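PDB 5YA6: flagellin B1 from Methanocaldococcus jannaschii DSM 2661, which binds a calcium ion in its beta-rich domain and probably assembles into the archaellum filament that archaea rotate for motility. Local coordinates for residues 96-102 and 115-121; 66-72 and 83-89; 10-14 and 39-45; 28-32 and 130-134. All blocks are in the same frame, centred on the assembly; numbering follows the deposited sequence.

Contact 1: 96-102 and 115-121; sequences VVGVIQD and GDIAVLL. With CA (calcium ion), chain D.
Ile-117 O accepts two backbone N-H groups, from Ile-100 N at 2.9 Å and from Gln-101 N at 3.1 Å. This is a classic beta bulge in the antiparallel pairing of strands 94-99 and 117-123. Gln-101 N meets a lone pair in the carbonyl plane, while Ile-100 N is tilted 28° from it. On the regular side of the bulge, Gly-98 N bonds to Val-119 O at 2.8 Å. Gly-98 has no side chain there, and Val-119 CG1 comes within 3.7 Å of Gly-98 CA. Ile-100 CD1 lies against that same Val-119 methyl, and Ile-100 CB meets Ile-117 CG2. Gln-101 reaches out extended, its CG anti to the backbone N (chi1 173°). Its NE2 gives a bond of 2.8 Å to Gly-115 O, almost in line with the carbonyl. Its OE1 is held by His-173 of the C-terminal histidine tag. Beyond the bulge, Asp-102 and Asp-116 share a calcium ion with Asp-104, Ser-106, Asn-113 and a water. Asp-102 OD2 bonds to Leu-107 N. The two carboxylates bind calcium differently, with planes 66° apart: Asp-102 gives OD1 alone at 2.3 Å, Asp-116 both OD1 and OD2 at 2.4 Å.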
# COMPACT_ATOMS: atom_id res chain seq x y z
N VAL B 96 -2.88 -17.62 -6.72
CA VAL B 96 -2.36 -18.57 -7.69
C VAL B 96 -1.44 -17.87 -8.68
O VAL B 96 -1.76 -16.77 -9.16
CB VAL B 96 -3.56 -19.26 -8.40
CG1 VAL B 96 -3.10 -20.12 -9.57
CG2 VAL B 96 -4.40 -19.98 -7.35
N VAL B 97 -0.33 -18.48 -9.03
CA VAL B 97 0.51 -17.87 -10.03
C VAL B 97 0.19 -18.40 -11.42
O VAL B 97 0.17 -19.62 -11.62
CB VAL B 97 2.01 -18.11 -9.73
CG1 VAL B 97 2.90 -17.52 -10.81
CG2 VAL B 97 2.37 -17.54 -8.33
N GLY B 98 -0.06 -17.51 -12.35
CA GLY B 98 -0.23 -17.90 -13.80
C GLY B 98 1.02 -17.54 -14.53
O GLY B 98 1.55 -16.42 -14.41
N VAL B 99 1.46 -18.46 -15.41
CA VAL B 99 2.53 -18.18 -16.31
C VAL B 99 2.06 -17.31 -17.50
O VAL B 99 1.08 -17.65 -18.19
CB VAL B 99 3.18 -19.49 -16.81
CG1 VAL B 99 4.28 -19.20 -17.84
CG2 VAL B 99 3.62 -20.34 -15.63
N ILE B 100 2.73 -16.19 -17.76
CA ILE B 100 2.43 -15.32 -18.90
C ILE B 100 3.53 -15.41 -19.95
O ILE B 100 3.27 -15.48 -21.18
CB ILE B 100 2.18 -13.84 -18.46
CG1 ILE B 100 0.97 -13.80 -17.50
CG2 ILE B 100 1.93 -12.95 -19.66
CD1 ILE B 100 -0.39 -14.27 -18.02
N GLN B 101 4.78 -15.42 -19.51
CA GLN B 101 5.90 -15.54 -20.40
C GLN B 101 7.04 -16.22 -19.62
O GLN B 101 7.32 -15.86 -18.49
CB GLN B 101 6.18 -14.15 -20.83
CG GLN B 101 7.40 -13.92 -21.63
CD GLN B 101 7.38 -12.48 -22.12
OE1 GLN B 101 6.46 -12.07 -22.85
NE2 GLN B 101 8.35 -11.69 -21.66
N ASP B 102 7.61 -17.30 -20.15
CA ASP B 102 8.64 -18.00 -19.42
C ASP B 102 9.43 -18.92 -20.39
O ASP B 102 9.08 -20.06 -20.51
CB ASP B 102 7.98 -18.80 -18.31
CG ASP B 102 8.95 -19.60 -17.49
OD1 ASP B 102 10.19 -19.35 -17.54
OD2 ASP B 102 8.45 -20.41 -16.76
N GLY B 115 13.30 -11.92 -18.01
CA GLY B 115 12.34 -11.88 -19.08
C GLY B 115 10.94 -12.41 -18.71
O GLY B 115 9.99 -12.22 -19.49
N ASP B 116 10.81 -13.08 -17.59
CA ASP B 116 9.57 -13.78 -17.26
C ASP B 116 8.48 -12.80 -16.92
O ASP B 116 8.77 -11.75 -16.36
CB ASP B 116 9.71 -14.73 -16.07
CG ASP B 116 10.52 -15.99 -16.36
OD1 ASP B 116 10.93 -16.26 -17.54
OD2 ASP B 116 10.72 -16.72 -15.38
N ILE B 117 7.24 -13.20 -17.20
CA ILE B 117 6.07 -12.47 -16.70
C ILE B 117 5.19 -13.50 -16.01
O ILE B 117 4.84 -14.54 -16.59
CB ILE B 117 5.27 -11.69 -17.78
CG1 ILE B 117 6.19 -10.74 -18.52
CG2 ILE B 117 4.08 -10.94 -17.16
CD1 ILE B 117 5.50 -10.13 -19.75
N ALA B 118 4.78 -13.18 -14.79
CA ALA B 118 3.83 -13.98 -14.07
C ALA B 118 2.62 -13.13 -13.74
O ALA B 118 2.72 -11.91 -13.66
CB ALA B 118 4.41 -14.54 -12.79
N VAL B 119 1.48 -13.77 -13.48
CA VAL B 119 0.31 -13.03 -12.99
C VAL B 119 -0.11 -13.64 -11.67
O VAL B 119 -0.06 -14.87 -11.49
CB VAL B 119 -0.82 -13.01 -14.06
CG1 VAL B 119 -1.31 -14.42 -14.37
CG2 VAL B 119 -1.96 -12.12 -13.62
N LEU B 120 -0.48 -12.82 -10.68
CA LEU B 120 -0.99 -13.32 -9.40
C LEU B 120 -2.48 -13.23 -9.55
O LEU B 120 -3.04 -12.15 -9.69
CB LEU B 120 -0.48 -12.47 -8.23
CG LEU B 120 1.02 -12.19 -8.27
CD1 LEU B 120 1.35 -11.34 -7.04
CD2 LEU B 120 1.89 -13.45 -8.29
N LEU B 121 -3.12 -14.37 -9.44
CA LEU B 121 -4.56 -14.46 -9.50
C LEU B 121 -5.11 -14.42 -8.05
O LEU B 121 -4.84 -15.28 -7.21
CB LEU B 121 -4.95 -15.78 -10.24
CG LEU B 121 -4.32 -15.99 -11.63
CD1 LEU B 121 -4.70 -17.40 -12.11
CD2 LEU B 121 -4.72 -14.89 -12.60
CA CA D . 12.00 -18.24 -16.76
O HOH W 1 13.07 -17.78 -18.91

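Contact 2: 66-72 and 83-89; sequences STVTTAT and AITDWSL
Asp-86 turns CG anti to its own carbonyl carbon (chi1 -76°), which brings OD2 to 3.4 Å from Thr-69 CB. The two side chains run past one another, head to tail. Thr-69 sets OG1 anti to the backbone N (chi1 177°), where it accepts from Ala-71 N at 3.0 Å. This is an ST turn, and it ties the hydroxyl to the bend that follows the strand. Waters carry the polar part of the contact. One water gives a proton to each side, at 2.6 Å from Val-68 O and 2.5 Å from Asp-86 OD2. A second accepts from Asp-86 N at 3.0 Å and has a weak bond to Thr-69 OG1. A third donates to Leu-89 O and touches Ser-66 OG weakly. Carbon contacts fill in at both ends. Leu-89 crosses Thr-67 at a slant, with CD1 3.5 Å from Thr-67 CG2. At this end Leu-89 CB also lies against the hydroxyl oxygen of Ser-66. At the other end Ile-84 CG1 meets Ala-71 CB at 4.0 Å. Ile-84 CD1 lies 3.8 Å from Thr-72 CG2, the two side chains standing about at right angles. Thr-72 OG1 itself is taken up by Val-99 O. The contact lays the short 3-10 segment 85-89 along the end of strand 59-69, at the protein surface. That strand is hydrogen-bonded to strand 94-99, and Leu-89 also touches Val-96 of it. Trp-87 turns to Lys-31 of strand 28-38 in a cation-pi contact.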
# COMPACT_ATOMS: atom_id res chain seq x y z
N SER B 66 -0.34 -20.50 -3.48
CA SER B 66 -1.09 -21.78 -3.53
C SER B 66 -0.49 -22.73 -4.51
O SER B 66 -0.14 -23.88 -4.14
CB SER B 66 -2.53 -21.50 -3.94
OG SER B 66 -3.26 -22.72 -3.96
N THR B 67 -0.40 -22.34 -5.78
CA THR B 67 0.20 -23.16 -6.84
C THR B 67 0.52 -22.29 -8.08
O THR B 67 0.26 -21.03 -8.08
CB THR B 67 -0.69 -24.37 -7.20
OG1 THR B 67 0.04 -25.25 -8.05
CG2 THR B 67 -2.00 -23.86 -7.91
N VAL B 68 1.00 -22.90 -9.15
CA VAL B 68 1.31 -22.26 -10.40
C VAL B 68 0.60 -23.02 -11.55
O VAL B 68 0.42 -24.26 -11.46
CB VAL B 68 2.84 -22.13 -10.64
CG1 VAL B 68 3.54 -23.48 -10.53
CG2 VAL B 68 3.16 -21.50 -11.99
N THR B 69 0.20 -22.30 -12.57
CA THR B 69 -0.49 -22.91 -13.75
C THR B 69 0.01 -22.28 -15.01
O THR B 69 0.31 -21.08 -15.08
CB THR B 69 -2.01 -22.76 -13.72
OG1 THR B 69 -2.56 -23.31 -14.94
CG2 THR B 69 -2.46 -21.28 -13.60
N THR B 70 0.16 -23.11 -16.08
CA THR B 70 0.51 -22.61 -17.37
C THR B 70 -0.73 -22.43 -18.28
O THR B 70 -0.60 -22.02 -19.40
CB THR B 70 1.38 -23.60 -18.09
OG1 THR B 70 0.77 -24.88 -17.90
CG2 THR B 70 2.86 -23.66 -17.49
N ALA B 71 -1.89 -22.66 -17.74
CA ALA B 71 -3.16 -22.43 -18.47
C ALA B 71 -3.41 -20.99 -18.92
O ALA B 71 -4.22 -20.75 -19.83
CB ALA B 71 -4.33 -22.91 -17.60
N THR B 72 -2.81 -20.00 -18.21
CA THR B 72 -2.88 -18.61 -18.60
C THR B 72 -2.02 -18.24 -19.79
O THR B 72 -2.08 -17.09 -20.30
CB THR B 72 -2.43 -17.76 -17.35
OG1 THR B 72 -1.17 -18.30 -16.82
CG2 THR B 72 -3.47 -17.85 -16.22
N ALA B 83 -11.66 -22.34 -18.15
CA ALA B 83 -10.42 -22.51 -18.88
C ALA B 83 -9.23 -22.60 -17.91
O ALA B 83 -8.27 -23.35 -18.15
CB ALA B 83 -10.23 -21.37 -19.85
N ILE B 84 -9.34 -21.85 -16.80
CA ILE B 84 -8.28 -21.83 -15.76
C ILE B 84 -8.89 -22.32 -14.45
O ILE B 84 -9.36 -21.57 -13.64
CB ILE B 84 -7.69 -20.41 -15.72
CG1 ILE B 84 -7.06 -20.01 -17.07
CG2 ILE B 84 -6.59 -20.36 -14.63
CD1 ILE B 84 -7.06 -18.53 -17.32
N THR B 85 -8.98 -23.64 -14.27
CA THR B 85 -9.71 -24.23 -13.19
C THR B 85 -9.01 -24.04 -11.85
O THR B 85 -9.64 -24.10 -10.81
CB THR B 85 -9.90 -25.79 -13.43
OG1 THR B 85 -8.63 -26.37 -13.81
CG2 THR B 85 -10.89 -25.99 -14.58
N ASP B 86 -7.70 -23.73 -11.90
CA ASP B 86 -6.95 -23.44 -10.67
C ASP B 86 -7.41 -22.14 -9.99
O ASP B 86 -7.05 -21.91 -8.85
CB ASP B 86 -5.42 -23.39 -10.92
CG ASP B 86 -4.79 -24.79 -11.09
OD1 ASP B 86 -5.38 -25.76 -10.65
OD2 ASP B 86 -3.73 -24.86 -11.73
N TRP B 87 -8.25 -21.33 -10.64
CA TRP B 87 -9.01 -20.30 -9.87
C TRP B 87 -9.70 -20.83 -8.63
O TRP B 87 -9.96 -20.08 -7.70
CB TRP B 87 -10.07 -19.59 -10.73
CG TRP B 87 -9.55 -18.39 -11.46
CD1 TRP B 87 -9.30 -18.27 -12.75
CD2 TRP B 87 -9.20 -17.13 -10.87
NE1 TRP B 87 -8.75 -17.03 -13.03
CE2 TRP B 87 -8.72 -16.30 -11.88
CE3 TRP B 87 -9.25 -16.64 -9.56
CZ2 TRP B 87 -8.35 -14.96 -11.65
CZ3 TRP B 87 -8.86 -15.34 -9.33
CH2 TRP B 87 -8.39 -14.54 -10.34
N SER B 88 -10.07 -22.11 -8.64
CA SER B 88 -10.68 -22.71 -7.47
C SER B 88 -9.82 -22.63 -6.19
O SER B 88 -10.38 -22.61 -5.09
CB SER B 88 -11.05 -24.17 -7.72
OG SER B 88 -9.95 -25.05 -7.61
N LEU B 89 -8.51 -22.56 -6.37
CA LEU B 89 -7.54 -22.46 -5.26
C LEU B 89 -7.23 -21.02 -4.82
O LEU B 89 -6.54 -20.81 -3.80
CB LEU B 89 -6.26 -23.18 -5.62
CG LEU B 89 -6.34 -24.65 -6.05
CD1 LEU B 89 -5.07 -25.15 -6.69
CD2 LEU B 89 -6.83 -25.53 -4.95
O HOH W 2 -5.98 -22.50 -1.81
O HOH W 3 -1.52 -26.01 -11.64
O HOH W 4 -5.74 -24.02 -14.13

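Contact 3: 10-14 and 39-45; sequences ASGLM and NAGSAPI
A type II beta turn from Asn-39 to Ser-42 lies against the start of strand 13-23, and Asn-39 N bonds to Gly-12 O at 2.8 Å from above the carbonyl plane. The side chain of Asn-39 folds back over the same peptide. Its ND2 is 3.3 Å from Gly-12 C, and its OD1 is 3.5 Å from Met-14 CB. A water accepts from Asn-39 ND2 at 2.7 Å and also lies by Leu-13 O. Ser-42 is deposited in two conformers. In the one described, OG points back beside its own backbone N (chi1 -64°) and accepts from Gly-12 N at 3.0 Å. The exchange runs the other way at Ser-11, whose OG takes the N-H of Ala-43 at 2.9 Å. Ile-45 closes the apolar end: its CD1 sits 3.6 Å from Leu-13 CD2. Here the loop after strand 28-38 enters the short strand 45-46, which pairs with strand 111-112 near the calcium site. Both polar ends of Gly-12 find partners in the turn, the N-H at least in this Ser-42 conformer. One of the three bonds is purely main chain. The other two end on serine hydroxyls, so side chains and backbone share the polar grip.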
# COMPACT_ATOMS: atom_id res chain seq x y z
N ALA B 10 21.32 -6.30 -6.49
CA ALA B 10 19.98 -5.77 -6.09
C ALA B 10 18.89 -6.39 -7.00
O ALA B 10 18.54 -5.87 -8.07
CB ALA B 10 19.94 -4.24 -6.13
N SER B 11 18.40 -7.55 -6.57
CA SER B 11 17.34 -8.25 -7.25
C SER B 11 16.00 -7.81 -6.69
O SER B 11 15.90 -7.38 -5.55
CB SER B 11 17.53 -9.72 -7.05
OG SER B 11 18.72 -10.05 -7.74
N GLY B 12 14.98 -7.92 -7.51
CA GLY B 12 13.63 -7.61 -7.03
C GLY B 12 12.60 -7.70 -8.14
O GLY B 12 12.91 -8.07 -9.27
N LEU B 13 11.37 -7.42 -7.77
CA LEU B 13 10.18 -7.54 -8.65
C LEU B 13 9.46 -6.24 -8.85
O LEU B 13 9.51 -5.37 -8.01
CB LEU B 13 9.18 -8.48 -8.06
CG LEU B 13 9.67 -9.89 -7.75
CD1 LEU B 13 8.48 -10.65 -7.16
CD2 LEU B 13 10.16 -10.59 -8.97
N MET B 14 8.92 -6.09 -10.04
CA MET B 14 8.17 -4.92 -10.45
C MET B 14 6.77 -5.35 -10.85
O MET B 14 6.58 -6.26 -11.66
CB MET B 14 8.83 -4.24 -11.66
CG MET B 14 8.14 -2.97 -12.13
SD MET B 14 9.11 -2.27 -13.50
CE MET B 14 9.40 -3.63 -14.62
N ASN B 39 12.89 -7.00 -11.82
CA ASN B 39 13.66 -5.78 -12.13
C ASN B 39 14.75 -6.13 -13.18
O ASN B 39 15.35 -7.16 -13.11
CB ASN B 39 14.26 -5.18 -10.85
CG ASN B 39 13.19 -4.68 -9.86
OD1 ASN B 39 12.07 -4.38 -10.26
ND2 ASN B 39 13.54 -4.62 -8.58
N ALA B 40 14.97 -5.24 -14.15
CA ALA B 40 16.13 -5.45 -15.10
C ALA B 40 17.40 -5.75 -14.35
O ALA B 40 17.71 -5.07 -13.38
CB ALA B 40 16.32 -4.20 -15.96
N GLY B 41 18.08 -6.81 -14.74
CA GLY B 41 19.32 -7.23 -14.10
C GLY B 41 19.25 -8.06 -12.85
O GLY B 41 20.27 -8.41 -12.28
N SER B 42 18.04 -8.41 -12.41
CA SER B 42 17.87 -9.26 -11.23
C SER B 42 18.39 -10.65 -11.42
O SER B 42 18.24 -11.25 -12.49
CB SER B 42 16.39 -9.36 -10.80
OG SER B 42 15.90 -8.11 -10.40
N ALA B 43 18.92 -11.21 -10.34
CA ALA B 43 19.16 -12.61 -10.23
C ALA B 43 17.78 -13.35 -10.16
O ALA B 43 16.74 -12.72 -10.00
CB ALA B 43 19.96 -12.90 -9.01
N PRO B 44 17.78 -14.67 -10.35
CA PRO B 44 16.53 -15.41 -10.19
C PRO B 44 15.96 -15.27 -8.80
O PRO B 44 16.70 -15.22 -7.80
CB PRO B 44 16.92 -16.84 -10.50
CG PRO B 44 18.06 -16.67 -11.50
CD PRO B 44 18.82 -15.50 -10.98
N ILE B 45 14.63 -15.27 -8.72
CA ILE B 45 13.91 -15.13 -7.46
C ILE B 45 12.91 -16.27 -7.27
O ILE B 45 12.06 -16.53 -8.12
CB ILE B 45 13.18 -13.80 -7.46
CG1 ILE B 45 14.20 -12.65 -7.50
CG2 ILE B 45 12.31 -13.62 -6.18
CD1 ILE B 45 13.56 -11.37 -7.93
O HOH W 5 11.67 -4.13 -6.65

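Contact 4: 28-32 and 130-134; sequences GIDKL and KAIPT
Ile-29 and Ile-132 exchange two backbone bonds, and the contact is tightest around them. Ile-132 N reaches Ile-29 O at 2.8 Å, and Ile-29 N reaches Ile-132 O at 3.0 Å. Beside them Gly-28 CA, which carries no side chain, comes within 3.3 Å of Ile-132 O. Ala-131 CB presses on the next peptide, 3.6 Å from Gly-28 C. The pair forms a single antiparallel bridge. It adds the loop between helix 124-128 and strand 137-143 to the beginning of strand 28-38, one of the long strands of the main sheet. The side chains meet more loosely. Ile-29 CB and Ile-132 CB stay 4.2 Å apart, and Leu-32 CD2 is 4.4 Å from Ile-132 CD1. Ile-132 CG1 stands beside its own backbone N (chi1 -54°) and comes nearer to the backbone, 3.7 Å from Ile-29 O. Tyr-160 OH also bonds to Ile-132 O. The polar side chains turn away from the bridge. Asp-30 OD1 bonds to His-21. The partly exposed Lys-130 points away as well, and its NZ makes a salt bridge with Asp-57.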
# COMPACT_ATOMS: atom_id res chain seq x y z
N GLY B 28 -19.36 -5.21 -8.28
CA GLY B 28 -17.97 -4.81 -8.12
C GLY B 28 -16.93 -5.71 -8.71
O GLY B 28 -17.24 -6.72 -9.38
N ILE B 29 -15.67 -5.39 -8.40
CA ILE B 29 -14.57 -6.21 -8.83
C ILE B 29 -14.38 -7.43 -7.92
O ILE B 29 -14.12 -7.26 -6.72
CB ILE B 29 -13.29 -5.36 -9.00
CG1 ILE B 29 -13.53 -4.41 -10.20
CG2 ILE B 29 -12.04 -6.24 -9.14
CD1 ILE B 29 -12.43 -3.45 -10.40
N ASP B 30 -14.56 -8.62 -8.48
CA ASP B 30 -14.49 -9.82 -7.65
C ASP B 30 -13.13 -10.51 -7.74
O ASP B 30 -12.83 -11.34 -6.93
CB ASP B 30 -15.63 -10.79 -8.00
CG ASP B 30 -15.51 -11.34 -9.41
OD1 ASP B 30 -15.42 -10.52 -10.32
OD2 ASP B 30 -15.47 -12.58 -9.63
N LYS B 31 -12.34 -10.22 -8.78
CA LYS B 31 -11.08 -10.87 -9.00
C LYS B 31 -10.05 -9.87 -9.51
O LYS B 31 -10.42 -8.87 -10.24
CB LYS B 31 -11.19 -12.01 -10.01
CG LYS B 31 -11.98 -13.23 -9.58
CD LYS B 31 -12.03 -14.22 -10.75
CE LYS B 31 -12.45 -15.56 -10.28
NZ LYS B 31 -12.54 -16.51 -11.44
N LEU B 32 -8.79 -10.10 -9.11
CA LEU B 32 -7.64 -9.24 -9.50
C LEU B 32 -6.61 -10.11 -10.20
O LEU B 32 -6.41 -11.26 -9.82
CB LEU B 32 -6.96 -8.54 -8.31
CG LEU B 32 -7.85 -7.60 -7.51
CD1 LEU B 32 -7.17 -7.23 -6.23
CD2 LEU B 32 -8.22 -6.38 -8.33
N LYS B 130 -16.36 -9.42 -0.09
CA LYS B 130 -17.30 -8.72 -0.96
C LYS B 130 -16.53 -8.26 -2.18
O LYS B 130 -15.29 -8.27 -2.15
CB LYS B 130 -17.87 -7.47 -0.27
CG LYS B 130 -16.80 -6.51 0.25
CD LYS B 130 -17.31 -5.07 0.18
CE LYS B 130 -16.42 -4.10 0.97
NZ LYS B 130 -16.52 -4.35 2.44
N ALA B 131 -17.27 -7.88 -3.23
CA ALA B 131 -16.60 -7.37 -4.42
C ALA B 131 -16.18 -5.94 -4.13
O ALA B 131 -16.78 -5.27 -3.30
CB ALA B 131 -17.51 -7.47 -5.62
N ILE B 132 -15.13 -5.48 -4.80
CA ILE B 132 -14.62 -4.13 -4.53
C ILE B 132 -15.47 -3.09 -5.26
O ILE B 132 -15.59 -3.13 -6.50
CB ILE B 132 -13.17 -4.01 -4.98
CG1 ILE B 132 -12.29 -5.12 -4.35
CG2 ILE B 132 -12.67 -2.63 -4.66
CD1 ILE B 132 -10.99 -5.26 -5.08
N PRO B 133 -16.10 -2.18 -4.50
CA PRO B 133 -16.96 -1.20 -5.18
C PRO B 133 -16.17 -0.09 -5.82
O PRO B 133 -14.93 0.00 -5.71
CB PRO B 133 -17.83 -0.66 -4.05
CG PRO B 133 -17.08 -0.90 -2.83
CD PRO B 133 -16.15 -2.05 -3.04
N THR B 134 -16.87 0.76 -6.55
CA THR B 134 -16.25 1.86 -7.24
C THR B 134 -15.56 2.82 -6.23
O THR B 134 -15.94 2.91 -5.05
CB THR B 134 -17.34 2.65 -8.01
OG1 THR B 134 -18.37 3.05 -7.12
CG2 THR B 134 -17.90 1.85 -9.12

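In the fold
From the N terminus, residues 10-14 open contact 3 and residues 28-32 open contact 4. Contact 3 closes first, at 39-45, so the two cross. They lie on opposite sides of the chain's centre, reached through neighbouring strands 13-23 and 28-38. Contact 2 then closes the loop from 66-72 to 83-89, and contact 1 follows it in series, closing the calcium-binding loop. Both are nested inside the long loop that contact 4 shuts at 130-134. Contacts 1 and 2 touch where Val-97 N meets Thr-67 O, joining strands 59-69 and 94-99. Contacts 1 and 4 are related through strands 117-123 and 28-38, which are neighbours. All four reach the same large sheet.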